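Local structure of inositol monophosphatase family protein (Staphylococcus aureus subsp. aureus MSSA476, 4I3Y) at residues A[116-126]-A[216-224]; A[29-40]-A[50-59]. The protein probably hydrolyses inositol monophosphates to inositol and phosphate in a magnesium-dependent reaction that lithium inhibits. All coordinates share one frame; numbering follows the deposited sequence.

Interaction 1 (A[116-126]-A[216-224])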
loop_
_atom_site.group_PDB
_atom_site.type_symbol
_atom_site.label_atom_id
_atom_site.label_comp_id
_atom_site.label_asym_id
_atom_site.label_seq_id
_atom_site.Cartn_x
_atom_site.Cartn_y
_atom_site.Cartn_z
ATOM N N PHE A 116 25.099 -11.272 -9.269
ATOM C CA PHE A 116 25.749 -10.658 -10.400
ATOM C C PHE A 116 26.973 -11.513 -10.707
ATOM O O PHE A 116 27.770 -11.819 -9.805
ATOM C CB PHE A 116 26.228 -9.217 -10.055
ATOM C CG PHE A 116 25.103 -8.260 -9.832
ATOM C CD1 PHE A 116 24.614 -7.490 -10.890
ATOM C CD2 PHE A 116 24.494 -8.181 -8.592
ATOM C CE1 PHE A 116 23.551 -6.632 -10.709
ATOM C CE2 PHE A 116 23.422 -7.312 -8.402
ATOM C CZ PHE A 116 22.947 -6.546 -9.450
ATOM N N TYR A 117 27.086 -11.883 -11.966
ATOM C CA TYR A 117 28.198 -12.727 -12.408
ATOM C C TYR A 117 29.100 -11.867 -13.306
ATOM O O TYR A 117 28.667 -11.433 -14.383
ATOM C CB TYR A 117 27.697 -13.976 -13.158
ATOM C CG TYR A 117 28.852 -14.761 -13.794
ATOM C CD1 TYR A 117 29.799 -15.391 -12.993
ATOM C CD2 TYR A 117 29.024 -14.814 -15.196
ATOM C CE1 TYR A 117 30.859 -16.082 -13.544
ATOM C CE2 TYR A 117 30.099 -15.507 -15.757
ATOM C CZ TYR A 117 31.016 -16.123 -14.910
ATOM O OH TYR A 117 32.097 -16.833 -15.398
ATOM N N GLU A 118 30.329 -11.589 -12.848
ATOM C CA GLU A 118 31.222 -10.640 -13.564
ATOM C C GLU A 118 30.427 -9.415 -13.930
ATOM O O GLU A 118 30.323 -9.052 -15.109
ATOM C CB GLU A 118 31.849 -11.254 -14.811
ATOM C CG GLU A 118 32.543 -12.556 -14.510
ATOM C CD GLU A 118 33.269 -13.145 -15.698
ATOM O OE1 GLU A 118 32.901 -12.905 -16.877
ATOM O OE2 GLU A 118 34.240 -13.849 -15.431
ATOM N N GLY A 119 29.802 -8.831 -12.912
ATOM C CA GLY A 119 28.943 -7.655 -13.089
ATOM C C GLY A 119 27.622 -7.710 -13.886
ATOM O O GLY A 119 26.969 -6.676 -14.054
ATOM N N LYS A 120 27.212 -8.884 -14.371
ATOM C CA LYS A 120 25.954 -8.994 -15.110
ATOM C C LYS A 120 24.898 -9.674 -14.206
ATOM O O LYS A 120 25.163 -10.718 -13.579
ATOM C CB LYS A 120 26.130 -9.753 -16.431
ATOM C CG LYS A 120 24.830 -9.977 -17.191
ATOM C CD LYS A 120 25.052 -10.210 -18.677
ATOM C CE LYS A 120 25.555 -11.598 -18.969
ATOM N NZ LYS A 120 25.140 -12.059 -20.339
ATOM N N PRO A 121 23.730 -9.032 -14.077
ATOM C CA PRO A 121 22.597 -9.574 -13.273
ATOM C C PRO A 121 22.185 -10.933 -13.887
ATOM O O PRO A 121 21.858 -10.979 -15.083
ATOM C CB PRO A 121 21.443 -8.567 -13.548
ATOM C CG PRO A 121 22.081 -7.351 -14.065
ATOM C CD PRO A 121 23.362 -7.797 -14.800
ATOM N N MET A 122 22.211 -11.983 -13.073
ATOM C CA MET A 122 21.810 -13.331 -13.446
ATOM C C MET A 122 20.543 -13.825 -12.690
ATOM O O MET A 122 19.692 -14.489 -13.304
ATOM C CB MET A 122 22.962 -14.330 -13.207
ATOM C CG MET A 122 24.225 -14.067 -14.033
ATOM S SD MET A 122 23.856 -14.056 -15.796
ATOM C CE MET A 122 25.448 -13.760 -16.546
ATOM N N LEU A 123 20.478 -13.563 -11.380
ATOM C CA LEU A 123 19.320 -13.973 -10.510
ATOM C C LEU A 123 18.905 -12.780 -9.629
ATOM O O LEU A 123 19.754 -12.056 -9.106
ATOM C CB LEU A 123 19.647 -15.154 -9.608
ATOM C CG LEU A 123 20.077 -16.478 -10.235
ATOM C CD1 LEU A 123 20.579 -17.427 -9.123
ATOM C CD2 LEU A 123 18.979 -17.133 -11.069
ATOM N N SER A 124 17.605 -12.565 -9.516
ATOM C CA SER A 124 17.042 -11.495 -8.644
ATOM C C SER A 124 15.829 -11.951 -7.880
ATOM O O SER A 124 15.057 -12.738 -8.399
ATOM C CB SER A 124 16.673 -10.275 -9.474
ATOM O OG SER A 124 17.850 -9.769 -10.076
ATOM N N TYR A 125 15.659 -11.441 -6.662
ATOM C CA TYR A 125 14.606 -11.880 -5.796
ATOM C C TYR A 125 14.076 -10.704 -4.991
ATOM O O TYR A 125 14.887 -9.969 -4.390
ATOM C CB TYR A 125 15.134 -12.937 -4.771
ATOM C CG TYR A 125 15.689 -14.159 -5.465
ATOM C CD1 TYR A 125 14.834 -15.176 -5.917
ATOM C CD2 TYR A 125 17.043 -14.239 -5.771
ATOM C CE1 TYR A 125 15.339 -16.269 -6.620
ATOM C CE2 TYR A 125 17.558 -15.272 -6.510
ATOM C CZ TYR A 125 16.708 -16.305 -6.895
ATOM O OH TYR A 125 17.249 -17.335 -7.553
ATOM N N VAL A 126 12.728 -10.589 -4.949
ATOM C CA VAL A 126 12.000 -9.694 -4.047
ATOM C C VAL A 126 10.926 -10.505 -3.336
ATOM O O VAL A 126 9.910 -10.907 -3.939
ATOM C CB VAL A 126 11.378 -8.465 -4.730
ATOM C CG1 VAL A 126 10.699 -7.591 -3.656
ATOM C CG2 VAL A 126 12.448 -7.643 -5.473
ATOM N N ILE A 216 17.903 -1.367 -4.573
ATOM C CA ILE A 216 17.600 -1.495 -6.008
ATOM C C ILE A 216 18.193 -2.712 -6.731
ATOM O O ILE A 216 18.026 -2.853 -7.943
ATOM C CB ILE A 216 17.987 -0.197 -6.776
ATOM C CG1 ILE A 216 19.510 0.144 -6.667
ATOM C CG2 ILE A 216 17.178 0.975 -6.202
ATOM C CD1 ILE A 216 19.939 1.162 -7.728
ATOM N N ALA A 217 18.894 -3.579 -5.993
ATOM C CA ALA A 217 19.800 -4.551 -6.631
ATOM C C ALA A 217 19.049 -5.566 -7.498
ATOM O O ALA A 217 19.502 -5.890 -8.586
ATOM C CB ALA A 217 20.643 -5.262 -5.562
ATOM N N ALA A 218 17.894 -6.044 -7.043
ATOM C CA ALA A 218 17.138 -7.055 -7.797
ATOM C C ALA A 218 16.442 -6.492 -9.032
ATOM O O ALA A 218 16.194 -7.219 -10.013
ATOM C CB ALA A 218 16.080 -7.663 -6.879
ATOM N N GLN A 219 16.083 -5.210 -8.952
ATOM C CA GLN A 219 15.260 -4.576 -9.938
ATOM C C GLN A 219 15.900 -4.510 -11.345
ATOM O O GLN A 219 15.161 -4.521 -12.366
ATOM C CB GLN A 219 14.860 -3.168 -9.471
ATOM C CG GLN A 219 13.862 -3.131 -8.313
ATOM C CD GLN A 219 14.517 -3.091 -6.951
ATOM O OE1 GLN A 219 15.405 -3.922 -6.635
ATOM N NE2 GLN A 219 14.026 -2.198 -6.079
ATOM N N PHE A 220 17.246 -4.434 -11.418
ATOM C CA PHE A 220 17.924 -4.437 -12.739
ATOM C C PHE A 220 17.445 -5.553 -13.609
ATOM O O PHE A 220 17.100 -5.334 -14.760
ATOM C CB PHE A 220 19.449 -4.585 -12.622
ATOM C CG PHE A 220 20.151 -3.361 -12.046
ATOM C CD1 PHE A 220 20.508 -2.297 -12.866
ATOM C CD2 PHE A 220 20.486 -3.301 -10.676
ATOM C CE1 PHE A 220 21.158 -1.189 -12.312
ATOM C CE2 PHE A 220 21.113 -2.207 -10.140
ATOM C CZ PHE A 220 21.433 -1.129 -10.962
ATOM N N LEU A 221 17.459 -6.784 -13.098
ATOM C CA LEU A 221 17.112 -7.902 -13.993
ATOM C C LEU A 221 15.619 -7.923 -14.299
ATOM O O LEU A 221 15.202 -8.266 -15.442
ATOM C CB LEU A 221 17.612 -9.230 -13.380
ATOM C CG LEU A 221 17.373 -10.475 -14.193
ATOM C CD1 LEU A 221 18.067 -10.304 -15.518
ATOM C CD2 LEU A 221 17.909 -11.717 -13.450
ATOM N N PHE A 222 14.783 -7.518 -13.306
ATOM C CA PHE A 222 13.355 -7.370 -13.585
ATOM C C PHE A 222 13.127 -6.388 -14.727
ATOM O O PHE A 222 12.285 -6.637 -15.584
ATOM C CB PHE A 222 12.564 -6.986 -12.327
ATOM C CG PHE A 222 12.372 -8.130 -11.338
ATOM C CD1 PHE A 222 11.300 -9.022 -11.473
ATOM C CD2 PHE A 222 13.224 -8.291 -10.258
ATOM C CE1 PHE A 222 11.140 -10.086 -10.583
ATOM C CE2 PHE A 222 13.067 -9.344 -9.351
ATOM C CZ PHE A 222 12.012 -10.225 -9.496
ATOM N N ALA A 223 13.845 -5.256 -14.711
ATOM C CA ALA A 223 13.621 -4.181 -15.688
ATOM C C ALA A 223 14.059 -4.678 -17.085
ATOM O O ALA A 223 13.333 -4.522 -18.060
ATOM C CB ALA A 223 14.400 -2.913 -15.290
ATOM N N GLU A 224 15.201 -5.368 -17.139
ATOM C CA GLU A 224 15.631 -5.949 -18.420
ATOM C C GLU A 224 14.615 -6.980 -18.971
ATOM O O GLU A 224 14.193 -6.890 -20.122
ATOM C CB GLU A 224 16.980 -6.634 -18.213
ATOM C CG GLU A 224 17.519 -7.325 -19.460
ATOM C CD GLU A 224 18.988 -7.637 -19.332
ATOM O OE1 GLU A 224 19.586 -7.375 -18.284
ATOM O OE2 GLU A 224 19.533 -8.167 -20.310
#
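Ser124 meets segment 216-224 at Ala218 and Leu221 through both of its side-chain heavy atoms. Its CB packs on the methyl of Ala218, with 3.7 Å between the two CB atoms. The hydroxyl lies beside its own backbone N (chi1 -62°), a rotation that turns Ser124 OG to the Ala218 carbonyl, 3.0 Å from Ala218 O, at most a weak hydrogen bond and not a settled one. The same oxygen sits 3.4 Å from Leu221 CB. Leu221 stands with CG anti to its backbone N (chi1 -178°), which brings CD2 to 3.3 Å from Met122 O while CD1 lies by Pro121 O. The helix crosses strand 120-128 steeply, at 106° between the short segments with axes 7.5 Å apart, and so lies across one face of the large mixed sheet in the layered alpha/beta fold of the inositol monophosphatase family. Leu123 and Tyr125 point to the other face, where helix 12-35 covers them and Asp16 bonds the Tyr125 hydroxyl. Phe222 reaches Ser124 CB through ring atom CE2 at 3.7 Å, and Val126 CG2 touches the Ala218 methyl. At the hairpin end, the side chains of Pro121 and Phe220 cross obliquely, Pro121 CG 4.1 Å from Phe220 CB. Phe116, on the preceding strand, brings CZ to 3.6 Å from Ala217 O; its ring edge receives Phe220 CD2, while His240 stacks on the ring.

Interaction 2 (A[29-40]-A[50-59])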
loop_
_atom_site.group_PDB
_atom_site.type_symbol
_atom_site.label_atom_id
_atom_site.label_comp_id
_atom_site.label_asym_id
_atom_site.label_seq_id
_atom_site.Cartn_x
_atom_site.Cartn_y
_atom_site.Cartn_z
ATOM N N VAL A 29 11.243 -19.003 10.266
ATOM C CA VAL A 29 12.099 -18.238 11.185
ATOM C C VAL A 29 11.486 -16.880 11.581
ATOM O O VAL A 29 11.590 -16.441 12.720
ATOM C CB VAL A 29 13.476 -17.965 10.506
ATOM C CG1 VAL A 29 14.465 -17.288 11.457
ATOM C CG2 VAL A 29 14.076 -19.243 9.900
ATOM N N ILE A 30 10.899 -16.170 10.619
ATOM C CA ILE A 30 10.474 -14.778 10.873
ATOM C C ILE A 30 9.395 -14.541 11.952
ATOM O O ILE A 30 9.454 -13.525 12.655
ATOM C CB ILE A 30 10.052 -14.060 9.569
ATOM C CG1 ILE A 30 11.298 -13.828 8.737
ATOM C CG2 ILE A 30 9.560 -12.688 9.868
ATOM C CD1 ILE A 30 11.001 -13.674 7.256
ATOM N N PRO A 31 8.400 -15.446 12.084
ATOM C CA PRO A 31 7.332 -15.131 13.083
ATOM C C PRO A 31 7.945 -14.981 14.467
ATOM O O PRO A 31 7.598 -14.076 15.225
ATOM C CB PRO A 31 6.397 -16.348 12.987
ATOM C CG PRO A 31 6.600 -16.825 11.592
ATOM C CD PRO A 31 8.041 -16.593 11.249
ATOM N N GLN A 32 8.925 -15.829 14.752
ATOM C CA GLN A 32 9.662 -15.742 16.019
ATOM C C GLN A 32 10.462 -14.425 16.186
ATOM O O GLN A 32 10.336 -13.713 17.211
ATOM C CB GLN A 32 10.558 -16.995 16.199
ATOM C CG GLN A 32 11.227 -17.106 17.573
ATOM C CD GLN A 32 10.206 -17.161 18.683
ATOM O OE1 GLN A 32 9.380 -18.081 18.735
ATOM N NE2 GLN A 32 10.232 -16.164 19.561
ATOM N N LEU A 33 11.283 -14.105 15.190
ATOM C CA LEU A 33 12.013 -12.824 15.206
ATOM C C LEU A 33 11.056 -11.613 15.475
ATOM O O LEU A 33 11.369 -10.698 16.262
ATOM C CB LEU A 33 12.808 -12.640 13.897
ATOM C CG LEU A 33 13.815 -13.779 13.563
ATOM C CD1 LEU A 33 14.369 -13.669 12.134
ATOM C CD2 LEU A 33 14.956 -13.873 14.580
ATOM N N ILE A 34 9.917 -11.616 14.797
ATOM C CA ILE A 34 8.938 -10.577 14.965
ATOM C C ILE A 34 8.394 -10.607 16.378
ATOM O O ILE A 34 8.344 -9.570 16.998
ATOM C CB ILE A 34 7.770 -10.714 13.996
ATOM C CG1 ILE A 34 8.325 -10.727 12.569
ATOM C CG2 ILE A 34 6.743 -9.608 14.268
ATOM C CD1 ILE A 34 7.994 -9.552 11.718
ATOM N N MET A 35 7.990 -11.778 16.889
ATOM C CA MET A 35 7.526 -11.842 18.281
ATOM C C MET A 35 8.518 -11.215 19.268
ATOM O O MET A 35 8.101 -10.644 20.244
ATOM C CB MET A 35 7.175 -13.281 18.724
ATOM C CG MET A 35 5.975 -13.908 18.002
ATOM S SD MET A 35 5.546 -15.649 18.403
ATOM C CE MET A 35 6.867 -16.672 17.747
ATOM N N GLU A 36 9.822 -11.306 19.005
ATOM C CA GLU A 36 10.833 -10.766 19.914
ATOM C C GLU A 36 11.598 -9.580 19.297
ATOM O O GLU A 36 12.791 -9.396 19.527
ATOM C CB GLU A 36 11.778 -11.899 20.382
ATOM C CG GLU A 36 12.594 -12.555 19.267
ATOM C CD GLU A 36 13.290 -13.863 19.679
ATOM O OE1 GLU A 36 14.238 -14.292 18.973
ATOM O OE2 GLU A 36 12.883 -14.468 20.698
ATOM N N MET A 37 10.888 -8.765 18.518
ATOM C CA MET A 37 11.496 -7.678 17.785
ATOM C C MET A 37 12.085 -6.619 18.720
ATOM O O MET A 37 11.496 -6.203 19.716
ATOM C CB MET A 37 10.493 -7.059 16.820
ATOM C CG MET A 37 11.059 -5.957 15.970
ATOM S SD MET A 37 9.972 -5.603 14.565
ATOM C CE MET A 37 8.490 -4.913 15.275
ATOM N N THR A 38 13.282 -6.206 18.342
ATOM C CA THR A 38 14.042 -5.229 19.008
ATOM C C THR A 38 14.578 -4.245 17.917
ATOM O O THR A 38 14.899 -4.644 16.773
ATOM C CB THR A 38 15.177 -5.960 19.801
ATOM O OG1 THR A 38 15.935 -4.987 20.463
ATOM C CG2 THR A 38 16.144 -6.726 18.932
ATOM N N THR A 39 14.620 -2.959 18.243
ATOM C CA THR A 39 14.933 -1.932 17.252
ATOM C C THR A 39 16.139 -1.122 17.658
ATOM O O THR A 39 16.275 -0.806 18.818
ATOM C CB THR A 39 13.750 -0.976 17.081
ATOM O OG1 THR A 39 12.678 -1.708 16.485
ATOM C CG2 THR A 39 14.137 0.176 16.175
ATOM N N GLU A 40 17.019 -0.824 16.696
ATOM C CA GLU A 40 18.107 0.140 16.927
ATOM C C GLU A 40 18.083 1.209 15.848
ATOM O O GLU A 40 17.384 1.042 14.846
ATOM C CB GLU A 40 19.460 -0.605 16.949
ATOM C CG GLU A 40 19.645 -1.444 18.196
ATOM C CD GLU A 40 19.492 -0.608 19.486
ATOM O OE1 GLU A 40 19.779 0.640 19.478
ATOM O OE2 GLU A 40 19.080 -1.203 20.521
ATOM N N THR A 50 16.434 -3.778 12.847
ATOM C CA THR A 50 15.965 -4.658 13.917
ATOM C C THR A 50 16.742 -5.972 13.922
ATOM O O THR A 50 17.589 -6.215 13.065
ATOM C CB THR A 50 14.472 -5.006 13.754
ATOM O OG1 THR A 50 14.300 -5.880 12.625
ATOM C CG2 THR A 50 13.617 -3.693 13.599
ATOM N N ASN A 51 16.417 -6.803 14.896
ATOM C CA ASN A 51 16.951 -8.130 15.009
ATOM C C ASN A 51 16.488 -8.958 13.833
ATOM O O ASN A 51 17.182 -9.889 13.434
ATOM C CB ASN A 51 16.446 -8.754 16.295
ATOM C CG ASN A 51 14.960 -8.999 16.250
ATOM O OD1 ASN A 51 14.517 -10.158 16.284
ATOM N ND2 ASN A 51 14.169 -7.930 16.156
ATOM N N VAL A 52 15.328 -8.611 13.253
ATOM C CA VAL A 52 14.862 -9.313 12.060
ATOM C C VAL A 52 15.832 -9.050 10.885
ATOM O O VAL A 52 16.304 -9.999 10.212
ATOM C CB VAL A 52 13.425 -8.923 11.676
ATOM C CG1 VAL A 52 12.979 -9.623 10.383
ATOM C CG2 VAL A 52 12.438 -9.147 12.840
ATOM N N ASP A 53 16.102 -7.769 10.604
ATOM C CA ASP A 53 17.084 -7.421 9.572
ATOM C C ASP A 53 18.403 -8.183 9.834
ATOM O O ASP A 53 18.936 -8.825 8.935
ATOM C CB ASP A 53 17.429 -5.901 9.560
ATOM C CG ASP A 53 16.211 -4.983 9.497
ATOM O OD1 ASP A 53 15.404 -4.943 10.489
ATOM O OD2 ASP A 53 16.078 -4.282 8.437
ATOM N N LYS A 54 18.958 -8.035 11.044
ATOM C CA LYS A 54 20.287 -8.606 11.401
ATOM C C LYS A 54 20.386 -10.136 11.313
ATOM O O LYS A 54 21.314 -10.667 10.656
ATOM C CB LYS A 54 20.701 -8.133 12.770
ATOM C CG LYS A 54 20.876 -6.610 12.866
ATOM C CD LYS A 54 21.501 -6.270 14.220
ATOM C CE LYS A 54 22.220 -4.943 14.238
ATOM N NZ LYS A 54 21.301 -3.932 14.843
ATOM N N GLN A 55 19.398 -10.841 11.864
ATOM C CA GLN A 55 19.334 -12.317 11.706
ATOM C C GLN A 55 19.176 -12.851 10.270
ATOM O O GLN A 55 19.890 -13.793 9.851
ATOM C CB GLN A 55 18.216 -12.903 12.549
ATOM C CG GLN A 55 18.521 -12.907 14.033
ATOM C CD GLN A 55 19.773 -13.735 14.334
ATOM O OE1 GLN A 55 20.781 -13.202 14.817
ATOM N NE2 GLN A 55 19.734 -15.026 13.981
ATOM N N ILE A 56 18.244 -12.271 9.506
ATOM C CA ILE A 56 18.072 -12.668 8.103
ATOM C C ILE A 56 19.380 -12.485 7.344
ATOM O O ILE A 56 19.793 -13.380 6.590
ATOM C CB ILE A 56 16.936 -11.898 7.442
ATOM C CG1 ILE A 56 15.585 -12.412 8.003
ATOM C CG2 ILE A 56 17.058 -11.954 5.934
ATOM C CD1 ILE A 56 14.373 -11.750 7.381
ATOM N N GLN A 57 20.076 -11.355 7.581
ATOM C CA GLN A 57 21.331 -11.120 6.873
ATOM C C GLN A 57 22.390 -12.164 7.235
ATOM O O GLN A 57 23.102 -12.708 6.395
ATOM C CB GLN A 57 21.906 -9.746 7.181
ATOM C CG GLN A 57 23.109 -9.477 6.281
ATOM C CD GLN A 57 23.545 -8.004 6.288
ATOM O OE1 GLN A 57 24.650 -7.694 6.707
ATOM N NE2 GLN A 57 22.709 -7.127 5.827
ATOM N N GLN A 58 22.514 -12.402 8.510
ATOM C CA GLN A 58 23.538 -13.297 8.944
ATOM C C GLN A 58 23.233 -14.779 8.614
ATOM O O GLN A 58 24.146 -15.541 8.237
ATOM C CB GLN A 58 23.857 -13.003 10.397
ATOM C CG GLN A 58 22.942 -13.560 11.401
ATOM C CD GLN A 58 23.783 -14.326 12.384
ATOM O OE1 GLN A 58 23.786 -14.046 13.589
ATOM N NE2 GLN A 58 24.550 -15.281 11.861
ATOM N N GLN A 59 21.952 -15.150 8.639
ATOM C CA GLN A 59 21.611 -16.434 8.054
ATOM C C GLN A 59 21.973 -16.552 6.597
ATOM O O GLN A 59 22.423 -17.613 6.185
ATOM C CB GLN A 59 20.201 -16.856 8.353
ATOM C CG GLN A 59 20.028 -17.049 9.845
ATOM C CD GLN A 59 18.603 -17.328 10.236
ATOM O OE1 GLN A 59 18.212 -17.131 11.396
ATOM N NE2 GLN A 59 17.813 -17.819 9.285
#
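Thr50 faces Thr39 across a two-stranded antiparallel sheet and opens the helix that follows with a capping box, so strand pairing passes directly into helix packing. The two threonines form a non-hydrogen-bonded pair, CA atoms 4.4 Å apart, and Thr50 CG2 lies against Thr39 OG1. Thr50 OG1, at the N-cap, is held between its backbone N and carbonyl carbon (chi1 70°); the Thr50 CA-H approaches Thr38 O. That carbonyl also grips the next residue, accepting Asn51 N at 3.2 Å with a 146° angle at the hydrogen. Asn51 CB packs closely on Thr38 CG2, 3.3 Å away, and its amide lies among the backbone atoms of Leu33 and Met37. Val52 N gives a weak capping bond to Thr50 OG1, while Val52 CG2 meets Leu33 CB at 3.7 Å and also nears Ile34, which touches Leu102 of helix 99-105. Here helices 12-35 and 51-67 run roughly antiparallel, with 147° between the short segments and axes 9.5 Å apart. Asp53 completes the box: its OD1 takes both Thr50 N, from above the carboxylate plane, and Thr50 OG1, nearly in line with the C-O bond, while OD2 bonds Thr99. Further on, Gln55 lies at about a right angle to Leu33, its aliphatic CB and CG touching the two methyls of that leucine. Ile56 packs against both helix 12-35 and strand 89-97, which supplies Met93 and Pro95; Ile56 CD1 lies 3.9 Å from Ile30 CD1, the two side chains set at an angle. Last comes Gln59, extended beyond CG towards Val29 from the opposite direction, its OE1 3.8 Å from Val29 CG1.

Interactions 1 and 2 do not touch: their centres lie 25 Å apart and their nearest atoms about 11 Å. Helix 12-35 relates them. Its earlier part, through Leu12, Ile15, Asp16 and Ile19, covers the sheet face turned away from helix 219-225, whereas its C-terminal turns form one side of interaction 2. Neither contact supplies Glu76, Asp94 or Ile96 of the magnesium site, although Asp53 of interaction 2 touches Ile96. The Thr50 side chain of interaction 2 is about 9 Å from a bound magnesium ion, and the Ala217 side chain of interaction 1 about 11 Å from one. Interaction 1 is buried; interaction 2, its centre about 19 Å from the centre of the chain, is only partly so.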